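Local atomic coordinates of Sys-1 protein (Caenorhabditis elegans, PDB entry 3C2G), a protein that acts as a beta-catenin in the Wnt asymmetry pathway of the worm, binding the TCF factor POP-1 directly to activate or repress target genes. Residues Met47-Asn56 against Ile93-Met104. Sequence-based numbering, arbitrary orientation.
Sequences MPNCVQQILN and IISPYIHQVVQM
Tyr97 meets Met47 and Pro48 with its phenol ring, which carries Pro96 CB over the centre of one face and has Ile93 O in plane at its edge. Pro48 CD lies 3.6 Å from Tyr97 CE1 and Met47 CB 3.4 Å from Tyr97 CZ, both approaching the ring obliquely. The long, unbranched chain of Met47 (a selenomethionine in the crystal) suits its place, because bends at chi2 and chi3 bring CE within 3.5 Å of Ile94 CD1. The amides of Gln52 and Gln100 lie with their planes 23° apart. Gln100 is a knob among Pro48, Val51, Gln52 and Leu55; from its extended chain NE2 donates hydrogen bonds to Pro48 O (3.0 Å), in its amide plane, and to Gln52 OE1 (2.8 Å), approached from above the carbonyl plane. The same Pro48 O accepts the helix's own bond from Gln52 N, on the opposite face of its plane, while Gln52 NE2 donates to Asn56 OD1. A glutamine suits this buried place because one NH2 can serve two acceptors; a leucine here would probably leave both Pro48 O and Gln52 OE1 without the NH2 that joins them across the helices. A water lies within hydrogen-bonding distance of both Gln52 OE1 and Gln100 O. One turn on from Val51, Leu55 CD1 packs 3.8 Å from Gln100 CB and reaches Met104 CG. Segments 47-56 and 98-103 run roughly parallel, at 29°, in the N-terminal part of the armadillo domain, with Phe88 of helix 71-90 against Val51 and Leu55, and helix 154-164 touching Ile98 and Val102.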
loop_
_atom_site.group_PDB
_atom_site.type_symbol
_atom_site.label_atom_id
_atom_site.label_comp_id
_atom_site.label_asym_id
_atom_site.label_seq_id
_atom_site.Cartn_x
_atom_site.Cartn_y
_atom_site.Cartn_z
HETATM N N MSE A 47 -0.731 -6.089 46.022
HETATM C CA MSE A 47 -1.501 -6.194 44.775
HETATM C C MSE A 47 -1.112 -7.359 43.860
HETATM O O MSE A 47 -2.000 -8.072 43.393
HETATM C CB MSE A 47 -1.475 -4.874 43.993
HETATM C CG MSE A 47 -2.436 -3.820 44.511
HETATM SE SE MSE A 47 -4.304 -4.380 44.322
HETATM C CE MSE A 47 -4.487 -4.170 42.391
ATOM N N PRO A 48 0.201 -7.552 43.596
ATOM C CA PRO A 48 0.615 -8.693 42.769
ATOM C C PRO A 48 -0.030 -10.038 43.133
ATOM O O PRO A 48 -0.570 -10.712 42.241
ATOM C CB PRO A 48 2.135 -8.736 42.960
ATOM C CG PRO A 48 2.505 -7.320 43.190
ATOM C CD PRO A 48 1.363 -6.731 43.992
ATOM N N ASN A 49 -0.008 -10.431 44.408
ATOM C CA ASN A 49 -0.634 -11.709 44.752
ATOM C C ASN A 49 -2.145 -11.649 44.950
ATOM O O ASN A 49 -2.828 -12.658 44.810
ATOM C CB ASN A 49 0.111 -12.487 45.859
ATOM C CG ASN A 49 -0.152 -11.953 47.236
ATOM O OD1 ASN A 49 0.440 -10.959 47.647
ATOM N ND2 ASN A 49 -1.027 -12.621 47.974
ATOM N N CYS A 50 -2.667 -10.461 45.235
ATOM C CA CYS A 50 -4.113 -10.233 45.232
ATOM C C CYS A 50 -4.687 -10.538 43.842
ATOM O O CYS A 50 -5.656 -11.281 43.707
ATOM C CB CYS A 50 -4.416 -8.793 45.650
ATOM S SG CYS A 50 -6.167 -8.296 45.537
ATOM N N VAL A 51 -4.051 -9.986 42.809
ATOM C CA VAL A 51 -4.409 -10.265 41.423
ATOM C C VAL A 51 -4.195 -11.742 41.063
ATOM O O VAL A 51 -5.069 -12.364 40.468
ATOM C CB VAL A 51 -3.648 -9.322 40.446
ATOM C CG1 VAL A 51 -3.831 -9.751 38.988
ATOM C CG2 VAL A 51 -4.104 -7.885 40.640
ATOM N N GLN A 52 -3.049 -12.305 41.437
ATOM C CA GLN A 52 -2.785 -13.724 41.173
ATOM C C GLN A 52 -3.850 -14.662 41.758
ATOM O O GLN A 52 -4.265 -15.626 41.096
ATOM C CB GLN A 52 -1.394 -14.134 41.661
ATOM C CG GLN A 52 -0.841 -15.375 40.962
ATOM C CD GLN A 52 -0.835 -15.248 39.425
ATOM O OE1 GLN A 52 -0.203 -14.343 38.862
ATOM N NE2 GLN A 52 -1.540 -16.161 38.752
ATOM N N GLN A 53 -4.274 -14.375 42.991
ATOM C CA GLN A 53 -5.335 -15.124 43.669
ATOM C C GLN A 53 -6.621 -15.116 42.852
ATOM O O GLN A 53 -7.218 -16.173 42.639
ATOM C CB GLN A 53 -5.633 -14.541 45.062
ATOM C CG GLN A 53 -4.612 -14.849 46.133
ATOM C CD GLN A 53 -5.003 -14.294 47.507
ATOM O OE1 GLN A 53 -5.230 -13.085 47.674
ATOM N NE2 GLN A 53 -5.077 -15.181 48.503
ATOM N N ILE A 54 -7.049 -13.929 42.416
ATOM C CA ILE A 54 -8.248 -13.794 41.585
ATOM C C ILE A 54 -8.078 -14.514 40.246
ATOM O O ILE A 54 -8.977 -15.240 39.806
ATOM C CB ILE A 54 -8.607 -12.322 41.305
ATOM C CG1 ILE A 54 -8.592 -11.490 42.596
ATOM C CG2 ILE A 54 -9.942 -12.226 40.556
ATOM C CD1 ILE A 54 -9.927 -11.270 43.232
ATOM N N LEU A 55 -6.931 -14.313 39.601
ATOM C CA LEU A 55 -6.679 -14.934 38.310
ATOM C C LEU A 55 -6.755 -16.441 38.456
ATOM O O LEU A 55 -7.330 -17.130 37.605
ATOM C CB LEU A 55 -5.322 -14.516 37.726
ATOM C CG LEU A 55 -5.154 -13.070 37.227
ATOM C CD1 LEU A 55 -3.717 -12.821 36.748
ATOM C CD2 LEU A 55 -6.163 -12.729 36.131
ATOM N N ASN A 56 -6.194 -16.947 39.551
ATOM C CA ASN A 56 -6.173 -18.381 39.777
ATOM C C ASN A 56 -7.564 -18.942 40.008
ATOM O O ASN A 56 -7.827 -20.089 39.653
ATOM C CB ASN A 56 -5.221 -18.748 40.914
ATOM C CG ASN A 56 -3.764 -18.772 40.467
ATOM O OD1 ASN A 56 -3.458 -18.688 39.269
ATOM N ND2 ASN A 56 -2.859 -18.904 41.430
ATOM N N ILE A 93 -5.836 0.844 37.768
ATOM C CA ILE A 93 -5.147 0.343 38.958
ATOM C C ILE A 93 -4.549 -1.063 38.768
ATOM O O ILE A 93 -3.623 -1.457 39.478
ATOM C CB ILE A 93 -6.082 0.381 40.201
ATOM C CG1 ILE A 93 -5.265 0.394 41.503
ATOM C CG2 ILE A 93 -7.118 -0.757 40.156
ATOM C CD1 ILE A 93 -6.050 0.848 42.719
ATOM N N ILE A 94 -5.075 -1.806 37.798
ATOM C CA ILE A 94 -4.570 -3.133 37.490
ATOM C C ILE A 94 -3.499 -3.099 36.394
ATOM O O ILE A 94 -2.776 -4.078 36.204
ATOM C CB ILE A 94 -5.731 -4.102 37.115
ATOM C CG1 ILE A 94 -6.761 -4.189 38.250
ATOM C CG2 ILE A 94 -5.219 -5.484 36.760
ATOM C CD1 ILE A 94 -6.288 -4.887 39.520
ATOM N N SER A 95 -3.364 -1.976 35.695
ATOM C CA SER A 95 -2.469 -1.936 34.523
ATOM C C SER A 95 -0.996 -2.325 34.775
ATOM O O SER A 95 -0.407 -2.992 33.926
ATOM C CB SER A 95 -2.591 -0.626 33.733
ATOM O OG SER A 95 -1.923 0.430 34.383
ATOM N N PRO A 96 -0.413 -1.962 35.945
ATOM C CA PRO A 96 0.979 -2.384 36.180
ATOM C C PRO A 96 1.133 -3.896 36.400
ATOM O O PRO A 96 2.264 -4.396 36.447
ATOM C CB PRO A 96 1.378 -1.640 37.469
ATOM C CG PRO A 96 0.290 -0.666 37.749
ATOM C CD PRO A 96 -0.943 -1.199 37.091
ATOM N N TYR A 97 0.010 -4.607 36.531
ATOM C CA TYR A 97 0.028 -6.045 36.808
ATOM C C TYR A 97 -0.443 -6.883 35.610
ATOM O O TYR A 97 -0.629 -8.100 35.718
ATOM C CB TYR A 97 -0.798 -6.347 38.067
ATOM C CG TYR A 97 -0.469 -5.414 39.217
ATOM C CD1 TYR A 97 0.678 -5.607 39.985
ATOM C CD2 TYR A 97 -1.288 -4.330 39.517
ATOM C CE1 TYR A 97 1.001 -4.747 41.027
ATOM C CE2 TYR A 97 -0.978 -3.461 40.555
ATOM C CZ TYR A 97 0.169 -3.674 41.307
ATOM O OH TYR A 97 0.484 -2.824 42.347
ATOM N N ILE A 98 -0.589 -6.220 34.466
ATOM C CA ILE A 98 -1.164 -6.823 33.263
ATOM C C ILE A 98 -0.362 -7.992 32.696
ATOM O O ILE A 98 -0.926 -8.866 32.029
ATOM C CB ILE A 98 -1.474 -5.745 32.178
ATOM C CG1 ILE A 98 -2.487 -6.269 31.149
ATOM C CG2 ILE A 98 -0.197 -5.182 31.542
ATOM C CD1 ILE A 98 -3.934 -6.149 31.599
ATOM N N HIS A 99 0.936 -8.033 32.990
ATOM C CA HIS A 99 1.767 -9.172 32.589
ATOM C C HIS A 99 1.308 -10.480 33.227
ATOM O O HIS A 99 1.514 -11.559 32.658
ATOM C CB HIS A 99 3.255 -8.917 32.863
ATOM C CG HIS A 99 3.553 -8.541 34.276
ATOM N ND1 HIS A 99 4.144 -9.411 35.168
ATOM C CD2 HIS A 99 3.330 -7.393 34.960
ATOM C CE1 HIS A 99 4.269 -8.817 36.341
ATOM N NE2 HIS A 99 3.779 -7.593 36.241
ATOM N N GLN A 100 0.667 -10.387 34.391
ATOM C CA GLN A 100 0.105 -11.571 35.052
ATOM C C GLN A 100 -1.080 -12.107 34.269
ATOM O O GLN A 100 -1.236 -13.331 34.140
ATOM C CB GLN A 100 -0.292 -11.282 36.503
ATOM C CG GLN A 100 0.889 -11.030 37.443
ATOM C CD GLN A 100 0.465 -10.744 38.870
ATOM O OE1 GLN A 100 0.859 -9.737 39.454
ATOM N NE2 GLN A 100 -0.343 -11.631 39.440
ATOM N N VAL A 101 -1.905 -11.194 33.746
ATOM C CA VAL A 101 -2.982 -11.560 32.817
ATOM C C VAL A 101 -2.420 -12.301 31.597
ATOM O O VAL A 101 -2.872 -13.396 31.268
ATOM C CB VAL A 101 -3.818 -10.332 32.375
ATOM C CG1 VAL A 101 -4.888 -10.729 31.360
ATOM C CG2 VAL A 101 -4.475 -9.675 33.581
ATOM N N VAL A 102 -1.411 -11.717 30.957
ATOM C CA VAL A 102 -0.772 -12.323 29.789
ATOM C C VAL A 102 -0.178 -13.696 30.115
ATOM O O VAL A 102 -0.294 -14.629 29.310
ATOM C CB VAL A 102 0.322 -11.395 29.195
ATOM C CG1 VAL A 102 1.052 -12.064 28.016
ATOM C CG2 VAL A 102 -0.280 -10.054 28.771
ATOM N N GLN A 103 0.444 -13.821 31.294
ATOM C CA GLN A 103 1.095 -15.075 31.694
ATOM C C GLN A 103 0.116 -16.231 31.848
ATOM O O GLN A 103 0.513 -17.386 31.716
ATOM C CB GLN A 103 1.909 -14.906 32.981
ATOM C CG GLN A 103 3.244 -14.172 32.800
ATOM C CD GLN A 103 3.872 -13.723 34.127
ATOM O OE1 GLN A 103 3.274 -13.872 35.200
ATOM N NE2 GLN A 103 5.079 -13.158 34.052
HETATM N N MSE A 104 -1.154 -15.916 32.121
HETATM C CA MSE A 104 -2.210 -16.930 32.216
HETATM C C MSE A 104 -2.410 -17.667 30.905
HETATM O O MSE A 104 -2.859 -18.807 30.889
HETATM C CB MSE A 104 -3.541 -16.312 32.646
HETATM C CG MSE A 104 -3.558 -15.773 34.080
HETATM SE SE MSE A 104 -3.064 -17.115 35.445
HETATM C CE MSE A 104 -4.556 -18.351 35.208
HETATM O O HOH W 1 0.378 -14.900 35.926
#